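Local coordinates for uncharacterized protein (Cytophaga hutchinsonii ATCC 33406, PDB 3FF4), which is of unknown function but belongs to the CoA-binding domain family with a Rossmann-like fold, and so may bind coenzyme A or a related nucleotide, at residues Val59-Tyr65 against Pro83-Asn89; Met4-Leu10 against Gly31-Val37; Leu22-Leu27 against Thr113-Leu117. All coordinates share one frame; numbering follows the deposited sequence.

Interaction 1 (Val59-Tyr65 against Pro83-Asn89)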
# COMPACT_ATOMS: atom_id res chain seq x y z
N VAL A 59 -4.35 -8.65 -5.61
CA VAL A 59 -3.60 -7.89 -4.58
C VAL A 59 -3.83 -8.49 -3.18
O VAL A 59 -4.97 -8.63 -2.74
CB VAL A 59 -3.92 -6.37 -4.62
CG1 VAL A 59 -3.18 -5.60 -3.46
CG2 VAL A 59 -3.51 -5.78 -5.99
N ASP A 60 -2.76 -8.86 -2.50
CA ASP A 60 -2.88 -9.35 -1.12
C ASP A 60 -3.01 -8.18 -0.14
O ASP A 60 -3.91 -8.15 0.72
CB ASP A 60 -1.66 -10.22 -0.78
CG ASP A 60 -1.67 -10.73 0.66
OD1 ASP A 60 -1.90 -11.95 0.87
OD2 ASP A 60 -1.42 -9.93 1.59
N THR A 61 -2.10 -7.23 -0.27
CA THR A 61 -1.96 -6.13 0.66
C THR A 61 -1.93 -4.80 -0.09
O THR A 61 -1.19 -4.65 -1.06
CB THR A 61 -0.64 -6.28 1.49
OG1 THR A 61 -0.70 -7.45 2.31
CG2 THR A 61 -0.41 -5.05 2.38
N VAL A 62 -2.74 -3.85 0.36
CA VAL A 62 -2.54 -2.46 -0.04
C VAL A 62 -1.75 -1.81 1.12
O VAL A 62 -2.16 -1.88 2.28
CB VAL A 62 -3.86 -1.74 -0.31
CG1 VAL A 62 -3.62 -0.21 -0.56
CG2 VAL A 62 -4.60 -2.40 -1.53
N THR A 63 -0.60 -1.24 0.81
CA THR A 63 0.15 -0.47 1.83
C THR A 63 0.06 1.03 1.53
O THR A 63 0.42 1.52 0.44
CB THR A 63 1.62 -1.00 2.06
OG1 THR A 63 2.22 -0.35 3.20
CG2 THR A 63 2.51 -0.82 0.77
N LEU A 64 -0.47 1.75 2.51
CA LEU A 64 -0.89 3.13 2.35
C LEU A 64 0.18 4.15 2.73
O LEU A 64 0.70 4.12 3.87
CB LEU A 64 -2.08 3.41 3.25
CG LEU A 64 -3.45 2.90 2.82
CD1 LEU A 64 -4.41 3.28 3.94
CD2 LEU A 64 -3.86 3.57 1.51
N TYR A 65 0.47 5.05 1.79
CA TYR A 65 1.35 6.17 2.06
C TYR A 65 0.69 7.46 1.60
O TYR A 65 1.36 8.28 1.02
CB TYR A 65 2.72 5.99 1.39
CG TYR A 65 3.51 4.93 2.09
CD1 TYR A 65 4.20 5.22 3.27
CD2 TYR A 65 3.50 3.60 1.61
CE1 TYR A 65 4.91 4.22 3.96
CE2 TYR A 65 4.23 2.59 2.30
CZ TYR A 65 4.92 2.91 3.45
OH TYR A 65 5.60 1.94 4.15
N PRO A 83 -8.51 -6.42 -1.36
CA PRO A 83 -7.27 -7.01 -0.84
C PRO A 83 -7.58 -7.82 0.41
O PRO A 83 -8.61 -7.60 1.02
CB PRO A 83 -6.45 -5.79 -0.43
CG PRO A 83 -7.44 -4.75 -0.09
CD PRO A 83 -8.59 -4.97 -1.08
N LYS A 84 -6.69 -8.72 0.82
CA LYS A 84 -6.81 -9.37 2.13
C LYS A 84 -6.55 -8.40 3.29
O LYS A 84 -7.14 -8.50 4.35
CB LYS A 84 -5.83 -10.53 2.24
CG LYS A 84 -6.03 -11.60 1.17
CD LYS A 84 -5.18 -12.81 1.47
CE LYS A 84 -5.85 -13.68 2.53
NZ LYS A 84 -5.08 -14.92 2.80
N ARG A 85 -5.68 -7.42 3.06
CA ARG A 85 -5.20 -6.59 4.15
C ARG A 85 -4.85 -5.20 3.63
O ARG A 85 -4.36 -5.05 2.50
CB ARG A 85 -3.94 -7.23 4.77
CG ARG A 85 -3.19 -6.34 5.79
CD ARG A 85 -1.98 -7.07 6.36
NE ARG A 85 -0.99 -7.34 5.32
CZ ARG A 85 0.17 -7.97 5.52
NH1 ARG A 85 0.50 -8.41 6.76
NH2 ARG A 85 1.00 -8.16 4.49
N VAL A 86 -5.09 -4.19 4.46
CA VAL A 86 -4.64 -2.84 4.16
C VAL A 86 -3.77 -2.38 5.34
O VAL A 86 -4.20 -2.45 6.50
CB VAL A 86 -5.80 -1.86 3.92
CG1 VAL A 86 -5.29 -0.44 3.72
CG2 VAL A 86 -6.64 -2.26 2.68
N ILE A 87 -2.54 -1.94 5.05
CA ILE A 87 -1.62 -1.46 6.11
C ILE A 87 -1.64 0.08 6.20
O ILE A 87 -1.43 0.78 5.17
CB ILE A 87 -0.17 -1.90 5.90
CG1 ILE A 87 -0.08 -3.42 5.82
CG2 ILE A 87 0.77 -1.33 7.06
CD1 ILE A 87 1.30 -3.98 5.43
N PHE A 88 -1.96 0.58 7.39
CA PHE A 88 -1.89 2.02 7.75
C PHE A 88 -0.52 2.35 8.38
O PHE A 88 -0.32 2.19 9.60
CB PHE A 88 -3.04 2.37 8.72
CG PHE A 88 -4.38 2.22 8.09
CD1 PHE A 88 -5.05 3.32 7.58
CD2 PHE A 88 -4.92 0.95 7.89
CE1 PHE A 88 -6.28 3.14 6.95
CE2 PHE A 88 -6.14 0.79 7.24
CZ PHE A 88 -6.82 1.87 6.79
N ASN A 89 0.42 2.77 7.52
CA ASN A 89 1.76 3.19 7.97
C ASN A 89 1.65 4.51 8.76
O ASN A 89 0.61 5.18 8.67
CB ASN A 89 2.71 3.29 6.77
CG ASN A 89 2.77 1.99 6.02
OD1 ASN A 89 3.42 1.04 6.46
ND2 ASN A 89 2.05 1.90 4.93
O HOH W 1 -2.15 -13.63 3.03

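Interaction 2 (Met4-Leu10 against Gly31-Val37)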
# COMPACT_ATOMS: atom_id res chain seq x y z
N MSE A 4 5.36 -14.84 -0.07
CA MSE A 4 5.36 -13.70 -0.96
C MSE A 4 3.94 -13.19 -1.08
O MSE A 4 3.01 -13.96 -1.25
CB MSE A 4 5.94 -14.09 -2.32
CG MSE A 4 7.40 -14.57 -2.22
SE MSE A 4 8.60 -13.38 -1.15
CE MSE A 4 8.45 -14.19 0.64
N LYS A 5 3.77 -11.87 -0.96
CA LYS A 5 2.47 -11.25 -1.08
C LYS A 5 2.51 -10.14 -2.11
O LYS A 5 3.36 -9.25 -2.05
CB LYS A 5 2.02 -10.70 0.28
CG LYS A 5 2.03 -11.76 1.35
CD LYS A 5 1.55 -11.26 2.66
CE LYS A 5 1.40 -12.42 3.60
NZ LYS A 5 1.05 -11.92 4.93
N LYS A 6 1.60 -10.21 -3.08
CA LYS A 6 1.45 -9.13 -4.03
C LYS A 6 0.94 -7.87 -3.34
O LYS A 6 -0.19 -7.83 -2.83
CB LYS A 6 0.53 -9.50 -5.18
CG LYS A 6 0.31 -8.32 -6.12
CD LYS A 6 0.25 -8.74 -7.53
CE LYS A 6 -1.04 -9.37 -7.84
NZ LYS A 6 -0.87 -10.01 -9.17
N THR A 7 1.77 -6.84 -3.36
CA THR A 7 1.60 -5.65 -2.52
C THR A 7 1.49 -4.36 -3.34
O THR A 7 2.42 -3.98 -4.08
CB THR A 7 2.74 -5.52 -1.49
OG1 THR A 7 2.76 -6.70 -0.67
CG2 THR A 7 2.52 -4.28 -0.59
N LEU A 8 0.35 -3.70 -3.23
CA LEU A 8 0.15 -2.44 -3.97
C LEU A 8 0.51 -1.28 -3.02
O LEU A 8 -0.05 -1.19 -1.91
CB LEU A 8 -1.30 -2.34 -4.48
CG LEU A 8 -1.66 -1.19 -5.44
CD1 LEU A 8 -2.71 -1.72 -6.41
CD2 LEU A 8 -2.18 0.03 -4.66
N ILE A 9 1.44 -0.42 -3.45
CA ILE A 9 1.80 0.80 -2.70
C ILE A 9 1.01 1.96 -3.23
O ILE A 9 1.18 2.37 -4.39
CB ILE A 9 3.31 1.12 -2.88
CG1 ILE A 9 4.15 -0.13 -2.56
CG2 ILE A 9 3.71 2.43 -2.09
CD1 ILE A 9 5.69 0.01 -2.82
N LEU A 10 0.13 2.50 -2.38
CA LEU A 10 -0.72 3.59 -2.74
C LEU A 10 -0.17 4.89 -2.12
O LEU A 10 -0.13 5.06 -0.89
CB LEU A 10 -2.16 3.30 -2.28
CG LEU A 10 -3.25 4.26 -2.77
CD1 LEU A 10 -3.28 4.27 -4.30
CD2 LEU A 10 -4.63 3.88 -2.22
N GLY A 31 11.39 -10.02 -1.89
CA GLY A 31 10.88 -10.90 -2.95
C GLY A 31 9.39 -10.77 -3.25
O GLY A 31 8.85 -11.50 -4.08
N HIS A 32 8.73 -9.84 -2.56
CA HIS A 32 7.33 -9.53 -2.87
C HIS A 32 7.23 -8.75 -4.17
O HIS A 32 8.08 -7.89 -4.43
CB HIS A 32 6.71 -8.71 -1.74
CG HIS A 32 6.80 -9.38 -0.40
ND1 HIS A 32 5.93 -10.37 -0.01
CD2 HIS A 32 7.68 -9.23 0.61
CE1 HIS A 32 6.25 -10.78 1.21
NE2 HIS A 32 7.31 -10.11 1.60
N GLU A 33 6.21 -9.04 -4.98
CA GLU A 33 5.87 -8.19 -6.12
C GLU A 33 5.20 -6.90 -5.60
O GLU A 33 4.17 -6.95 -4.91
CB GLU A 33 4.94 -8.93 -7.08
CG GLU A 33 4.27 -8.02 -8.09
CD GLU A 33 3.45 -8.80 -9.11
OE1 GLU A 33 2.91 -9.89 -8.78
OE2 GLU A 33 3.38 -8.31 -10.26
N PHE A 34 5.82 -5.75 -5.87
CA PHE A 34 5.22 -4.46 -5.50
C PHE A 34 4.62 -3.79 -6.73
O PHE A 34 5.14 -3.94 -7.87
CB PHE A 34 6.22 -3.52 -4.78
CG PHE A 34 7.21 -2.87 -5.69
CD1 PHE A 34 6.98 -1.57 -6.17
CD2 PHE A 34 8.36 -3.54 -6.08
CE1 PHE A 34 7.89 -0.96 -7.05
CE2 PHE A 34 9.28 -2.95 -6.96
CZ PHE A 34 9.04 -1.65 -7.43
N ILE A 35 3.52 -3.06 -6.52
CA ILE A 35 2.90 -2.30 -7.59
C ILE A 35 2.72 -0.82 -7.20
O ILE A 35 1.91 -0.54 -6.31
CB ILE A 35 1.54 -2.90 -8.00
CG1 ILE A 35 1.70 -4.38 -8.41
CG2 ILE A 35 0.92 -2.05 -9.16
CD1 ILE A 35 0.40 -5.12 -8.47
N PRO A 36 3.46 0.10 -7.86
CA PRO A 36 3.41 1.52 -7.46
C PRO A 36 2.24 2.28 -8.10
O PRO A 36 2.16 2.38 -9.35
CB PRO A 36 4.73 2.09 -7.97
CG PRO A 36 5.18 1.15 -9.08
CD PRO A 36 4.46 -0.16 -8.92
N VAL A 37 1.35 2.80 -7.25
CA VAL A 37 0.20 3.58 -7.68
C VAL A 37 0.19 4.90 -6.91
O VAL A 37 0.52 4.96 -5.72
CB VAL A 37 -1.14 2.81 -7.46
CG1 VAL A 37 -2.36 3.63 -7.93
CG2 VAL A 37 -1.11 1.45 -8.14

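Interaction 3 (Leu22-Leu27 against Thr113-Leu117)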
# COMPACT_ATOMS: atom_id res chain seq x y z
N LEU A 22 11.18 3.80 0.37
CA LEU A 22 11.78 2.82 1.27
C LEU A 22 10.98 1.48 1.27
O LEU A 22 11.59 0.40 1.23
CB LEU A 22 11.94 3.40 2.66
CG LEU A 22 12.75 4.71 2.67
CD1 LEU A 22 12.81 5.30 4.07
CD2 LEU A 22 14.17 4.47 2.13
N ALA A 23 9.65 1.55 1.27
CA ALA A 23 8.85 0.33 1.33
C ALA A 23 9.05 -0.52 0.07
O ALA A 23 9.16 -1.73 0.17
CB ALA A 23 7.38 0.63 1.53
N ALA A 24 9.07 0.12 -1.09
CA ALA A 24 9.27 -0.60 -2.35
C ALA A 24 10.59 -1.35 -2.32
O ALA A 24 10.62 -2.53 -2.69
CB ALA A 24 9.20 0.33 -3.55
N GLU A 25 11.64 -0.68 -1.83
CA GLU A 25 12.97 -1.29 -1.68
C GLU A 25 12.95 -2.51 -0.76
O GLU A 25 13.53 -3.53 -1.11
CB GLU A 25 13.99 -0.30 -1.12
CG GLU A 25 14.45 0.76 -2.08
CD GLU A 25 15.57 1.65 -1.51
OE1 GLU A 25 15.49 2.05 -0.31
OE2 GLU A 25 16.53 1.94 -2.26
N ARG A 26 12.32 -2.39 0.42
CA ARG A 26 12.28 -3.53 1.33
C ARG A 26 11.40 -4.66 0.76
O ARG A 26 11.78 -5.82 0.83
CB ARG A 26 11.83 -3.16 2.75
CG ARG A 26 12.73 -2.21 3.51
CD ARG A 26 14.09 -2.79 3.89
NE ARG A 26 15.04 -2.53 2.82
CZ ARG A 26 15.88 -3.44 2.32
NH1 ARG A 26 15.90 -4.67 2.79
NH2 ARG A 26 16.69 -3.11 1.34
N LEU A 27 10.23 -4.32 0.21
CA LEU A 27 9.36 -5.35 -0.38
C LEU A 27 10.11 -6.10 -1.46
O LEU A 27 10.13 -7.34 -1.48
CB LEU A 27 8.11 -4.69 -0.98
CG LEU A 27 7.08 -4.23 0.05
CD1 LEU A 27 6.12 -3.18 -0.54
CD2 LEU A 27 6.30 -5.44 0.68
N THR A 113 5.26 -0.84 7.50
CA THR A 113 5.67 -1.86 6.55
C THR A 113 7.13 -2.28 6.74
O THR A 113 7.41 -3.46 6.68
CB THR A 113 5.42 -1.42 5.07
OG1 THR A 113 4.01 -1.14 4.90
CG2 THR A 113 5.87 -2.55 4.09
N LEU A 114 8.04 -1.33 6.97
CA LEU A 114 9.46 -1.65 7.15
C LEU A 114 9.69 -2.50 8.42
O LEU A 114 10.34 -3.55 8.37
CB LEU A 114 10.33 -0.39 7.21
CG LEU A 114 10.15 0.70 6.14
CD1 LEU A 114 11.16 1.88 6.33
CD2 LEU A 114 10.31 0.07 4.76
N VAL A 115 9.12 -2.06 9.54
CA VAL A 115 9.20 -2.80 10.80
C VAL A 115 8.61 -4.20 10.66
O VAL A 115 9.21 -5.18 11.12
CB VAL A 115 8.56 -2.01 11.95
CG1 VAL A 115 8.49 -2.85 13.23
CG2 VAL A 115 9.36 -0.73 12.18
N MSE A 116 7.47 -4.28 9.98
CA MSE A 116 6.82 -5.56 9.78
C MSE A 116 7.68 -6.55 8.98
O MSE A 116 7.77 -7.73 9.33
CB MSE A 116 5.42 -5.37 9.17
CG MSE A 116 4.45 -4.77 10.18
SE MSE A 116 2.91 -4.07 9.19
CE MSE A 116 2.01 -5.74 8.64
N LEU A 117 8.33 -6.06 7.93
CA LEU A 117 9.17 -6.92 7.13
C LEU A 117 10.34 -7.42 7.98
O LEU A 117 10.72 -8.59 7.92
CB LEU A 117 9.64 -6.21 5.84
CG LEU A 117 8.58 -6.18 4.72
CD1 LEU A 117 8.76 -5.04 3.73
CD2 LEU A 117 8.55 -7.56 3.99

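Interaction 1 (Val59-Tyr65 against Pro83-Asn89)
V62 and V86 pair side by side as strands 61-64 and 85-88 run parallel, their axes 4.7 Å apart and inclined by 15°. They are neighbours in the five-stranded parallel sheet of a Rossmann-like fold. Backbone bonds shuttle between the strands: V62 N to R85 O, I87 N to V62 O, and L64 N to I87 O.

T61, T63, R85 and I87 share one face of the sheet. The R85 guanidinium meets T61 edge-on: NE and NH2 both bond to T61 OG1, the latter at 2.9 Å. T61 OG1 in turn donates to D60 OD2. With R85 CG anti to the backbone N (chi1 171°), the bend at chi3 turns the NE/NH2 edge toward T61 OG1. NH1 makes a salt bridge to the C-terminal carboxylate of F122. Ahead of the strands a water joins D60 OD1 to K84 NZ.

On the opposite face L64 CD1 sits over the F88 ring, 3.9 Å from its centroid, a CH-pi contact. The same methyl touches V86 CG1. Helix 95-103 covers F88 and V86.

N89, just past strand 85-88, places ND2 over one face of the Y65 ring, toward its rim. T113 OG1, from helix 113-119, is hydrogen-bonded to both T63 OG1 and N89 OD1. N89 ND2 donates to T63 OG1 and L64 O, each at 2.8 Å and in its amide plane; it meets L64 O from above the carbonyl plane.

Interaction 2 (Met4-Leu10 against Gly31-Val37)
M4 lays its selenium over the middle of the H32 ring, 4.2 Å from the centroid and 12° off the normal. M4, a selenomethionine, bends at chi2 (-48°), which brings SE across the ring and onto the G31 backbone. G31, the first residue after helix 19-30, has a positive phi and completes a Schellman motif. The edge of the same ring takes K5 N: the bond to H32 ND1 is 2.8 Å long and lies in the ring plane. With an alanine here in place of H32, K5 N would probably lose its acceptor and a gap would open under the M4 selenium.

Beyond the ring, strands 7-10 and 34-37 run parallel as the two strands of a beta-alpha-beta unit, with helix 19-30 as the crossover. The backbone bonds start at T7 N to E33 O and end at V37 N to I9 O.

On one face V37 is the bump that fills the hollow between L8 and L10: CG2 meets L8 CG at 3.8 Å and CG1 meets L10 CD1. I35 CD1 packs on K6 CD, 3.7 Å away. The K6 chain runs alongside E33, with a long salt bridge of 3.8 Å from K6 NZ to E33 OE1.

On the other face I9 reaches F34: with CG1 anti to the carbonyl carbon (chi1 -52°) and the chain extended beyond it, I9 CD1 comes within 3.9 Å of F34 CD1. Helix 19-30 covers I9 with A20, A24 and L27.

Interaction 3 (Leu22-Leu27 against Thr113-Leu117)
Two neighbouring helices of the Rossmann-like fold, 19-30 and 113-119, pack here through apolar side chains. Both lie over the sheet. Their short segments run nearly parallel, at 19° to each other, with the axes 9.8 Å apart. The A23 and L114 CA atoms are the closest across the pair, at 6.2 Å.

L114 is the main knob. Its CG is anti to the carbonyl carbon (chi1 -48°), and the isobutyl end swings in toward the other helix. There CD2 drops between A23 and R26, 3.7 Å from A23 CA and 3.6 Å from R26 CG. The small A23 side chain leaves its backbone within reach of this methyl. L114 CD2 also lies near L22 O, while the second methyl, L114 CD1, rests on L22 CB at 4.0 Å.

One turn further on, L117 repeats the pattern. Its CD1 enters between R26 and L27, 3.7 Å from R26 CB and 3.9 Å from L27 CD2. The L27 and L117 side chains cross at about a right angle. R26 therefore contributes its aliphatic base to both leucines. Its chain bends at chi2 and chi3, and the guanidinium leads away from helix 113-119.

T113 turns its CG2 methyl toward A23 and L27, a looser contact of 4.4 Å to A23 CB. Its hydroxyl turns instead to the sheet, toward strand 61-64 and the residue after strand 85-88.

Beneath the pair lies the sheet. L27 and A24 of helix 19-30 rest on strand 7-10, whereas T113 and M116 of helix 113-119 rest on strand 85-88. Y65, in the loop after strand 61-64, touches both A23 and T113.

Overall arrangement
From the N terminus, strand 7-10 leads into helix 19-30 and then strand 34-37, where interaction 2 closes the first loop. Interaction 1 follows in series: strand 61-64 returns beside strand 7-10, and the chain passes through helices 68-71 and 75-81 before strand 85-88 completes the pair. The two contacts share one sheet, joined by the T63 N to L8 O bond. Interaction 3 closes the longest loop, from helix 19-30 to the last helix, and encloses interaction 1. It crosses interaction 2, because helix 19-30 lies between that contact's two segments. T113 ties the last helix to interaction 1, and L27 ties helix 19-30 to interaction 2.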